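Long-range contact in CurF (Lyngbya majuscula, PDB 2Q2X), which probably decarboxylates an acyl-thioester intermediate in curacin biosynthesis, as a crotonase-family (enoyl-CoA hydratase/isomerase) domain: residues G12-T17 against Q46-V51. Sequence-based numbering, arbitrary orientation.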
loop_
_atom_site.group_PDB
_atom_site.type_symbol
_atom_site.label_atom_id
_atom_site.label_comp_id
_atom_site.label_asym_id
_atom_site.label_seq_id
_atom_site.Cartn_x
_atom_site.Cartn_y
_atom_site.Cartn_z
ATOM N N GLY A 12 18.951 13.315 -23.524
ATOM C CA GLY A 12 19.338 12.080 -22.856
ATOM C C GLY A 12 18.219 11.061 -22.709
ATOM O O GLY A 12 18.406 10.033 -22.074
ATOM N N VAL A 13 17.055 11.358 -23.282
ATOM C CA VAL A 13 15.943 10.424 -23.315
ATOM C C VAL A 13 16.071 9.534 -24.543
ATOM O O VAL A 13 16.132 10.022 -25.669
ATOM C CB VAL A 13 14.576 11.136 -23.314
ATOM C CG1 VAL A 13 13.434 10.117 -23.294
ATOM C CG2 VAL A 13 14.449 12.076 -22.114
ATOM N N VAL A 14 16.139 8.225 -24.311
ATOM C CA VAL A 14 16.144 7.253 -25.403
ATOM C C VAL A 14 14.920 6.337 -25.380
ATOM O O VAL A 14 14.236 6.212 -24.354
ATOM C CB VAL A 14 17.444 6.419 -25.459
ATOM C CG1 VAL A 14 18.612 7.302 -25.736
ATOM C CG2 VAL A 14 17.656 5.597 -24.188
ATOM N N GLN A 15 14.648 5.717 -26.528
ATOM C CA GLN A 15 13.526 4.799 -26.689
ATOM C C GLN A 15 14.030 3.438 -27.172
ATOM O O GLN A 15 14.838 3.355 -28.107
ATOM C CB GLN A 15 12.495 5.377 -27.668
ATOM C CG GLN A 15 11.202 4.577 -27.795
ATOM C CD GLN A 15 10.224 5.197 -28.792
ATOM O OE1 GLN A 15 9.677 6.277 -28.553
ATOM N NE2 GLN A 15 9.990 4.505 -29.905
ATOM N N ILE A 16 13.572 2.379 -26.501
ATOM C CA ILE A 16 13.826 1.003 -26.928
ATOM C C ILE A 16 12.504 0.442 -27.429
ATOM O O ILE A 16 11.543 0.299 -26.668
ATOM C CB ILE A 16 14.425 0.129 -25.799
ATOM C CG1 ILE A 16 15.865 0.560 -25.513
ATOM C CG2 ILE A 16 14.362 -1.375 -26.168
ATOM C CD1 ILE A 16 16.494 -0.081 -24.280
ATOM N N THR A 17 12.450 0.154 -28.725
ATOM C CA THR A 17 11.203 -0.271 -29.352
ATOM C C THR A 17 11.280 -1.742 -29.762
ATOM O O THR A 17 12.176 -2.127 -30.522
ATOM C CB THR A 17 10.885 0.607 -30.585
ATOM O OG1 THR A 17 11.116 1.990 -30.264
ATOM C CG2 THR A 17 9.444 0.411 -31.048
ATOM N N GLN A 46 27.142 6.978 -20.962
ATOM C CA GLN A 46 27.014 7.705 -19.705
ATOM C C GLN A 46 26.279 9.032 -19.906
ATOM O O GLN A 46 26.208 9.848 -18.992
ATOM C CB GLN A 46 28.391 7.934 -19.075
ATOM C CG GLN A 46 29.205 6.651 -18.824
ATOM C CD GLN A 46 28.823 5.920 -17.540
ATOM O OE1 GLN A 46 28.803 4.689 -17.499
ATOM N NE2 GLN A 46 28.530 6.674 -16.488
ATOM N N GLN A 47 25.733 9.237 -21.100
ATOM C CA GLN A 47 25.007 10.469 -21.429
ATOM C C GLN A 47 23.500 10.316 -21.295
ATOM O O GLN A 47 22.790 11.310 -21.130
ATOM C CB GLN A 47 25.338 10.944 -22.848
ATOM C CG GLN A 47 26.661 11.703 -22.978
ATOM C CD GLN A 47 26.513 13.216 -22.790
ATOM O OE1 GLN A 47 25.613 13.849 -23.359
ATOM N NE2 GLN A 47 27.417 13.802 -22.005
ATOM N N TYR A 48 23.014 9.076 -21.387
ATOM C CA TYR A 48 21.578 8.803 -21.320
ATOM C C TYR A 48 21.014 8.959 -19.906
ATOM O O TYR A 48 21.674 8.611 -18.924
ATOM C CB TYR A 48 21.267 7.403 -21.843
ATOM C CG TYR A 48 21.585 7.183 -23.300
ATOM C CD1 TYR A 48 21.610 8.246 -24.209
ATOM C CD2 TYR A 48 21.825 5.902 -23.782
ATOM C CE1 TYR A 48 21.903 8.036 -25.554
ATOM C CE2 TYR A 48 22.110 5.680 -25.124
ATOM C CZ TYR A 48 22.144 6.748 -26.002
ATOM O OH TYR A 48 22.421 6.513 -27.329
ATOM N N LYS A 49 19.783 9.463 -19.831
ATOM C CA LYS A 49 19.112 9.769 -18.567
ATOM C C LYS A 49 17.820 8.980 -18.325
ATOM O O LYS A 49 17.497 8.659 -17.184
ATOM C CB LYS A 49 18.778 11.258 -18.498
ATOM C CG LYS A 49 19.955 12.168 -18.227
ATOM C CD LYS A 49 19.424 13.547 -17.981
ATOM C CE LYS A 49 20.504 14.511 -17.559
ATOM N NZ LYS A 49 19.901 15.858 -17.540
ATOM N N VAL A 50 17.069 8.710 -19.390
ATOM C CA VAL A 50 15.788 8.004 -19.287
ATOM C C VAL A 50 15.622 7.065 -20.481
ATOM O O VAL A 50 15.953 7.434 -21.618
ATOM C CB VAL A 50 14.571 9.007 -19.212
ATOM C CG1 VAL A 50 13.221 8.279 -19.206
ATOM C CG2 VAL A 50 14.674 9.912 -18.006
ATOM N N VAL A 51 15.132 5.845 -20.221
ATOM C CA VAL A 51 14.687 4.950 -21.298
ATOM C C VAL A 51 13.179 4.721 -21.278
ATOM O O VAL A 51 12.569 4.536 -20.232
ATOM C CB VAL A 51 15.536 3.621 -21.447
ATOM C CG1 VAL A 51 16.422 3.368 -20.261
ATOM C CG2 VAL A 51 14.677 2.402 -21.792
#
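Val14 sets its CG1 methyl squarely over one face of the Tyr48 ring, 3.4 Å from the ring centroid. The approach lies 15° off the ring normal, a CH-pi contact. CG1 stands anti to the carbonyl carbon of Val14 (chi1 -63°), which turns this methyl to the ring and leaves CG2 to pack 4.0 Å from Val51 CB. Farther along, Ile16 CD1 meets Val51 CG2. This is the tight, buried side, and Leu6 of strand 4-10 and Ile91 close round it. The phenol end is fixed by Glu8, which bonds Tyr48 OH. With an alanine here, the Val14 methyl is likely to lose the ring it rests on, and Glu8 the hydroxyl it bonds.

The backbones pair in parallel, Val13 with Val50 and Val14 with Val51. Gly12 O takes two N-H groups from the same face of its carbonyl: Lys49 N at 2.7 Å, nearly straight, and Val50 N at a longer 3.3 Å. Val14 N then bonds Val50 O at 2.8 Å.

The side chains of Gln47 and Lys49 make the looser, more exposed margin, although the backbone beside Gly12 stays close. The extended Lys49 chain runs on past Gly12, and its NZ bonds Ala193 O and Ser195 O.

Helix 29-44 links the two strands, giving the parallel beta-alpha-beta crossover near the start of the crotonase fold.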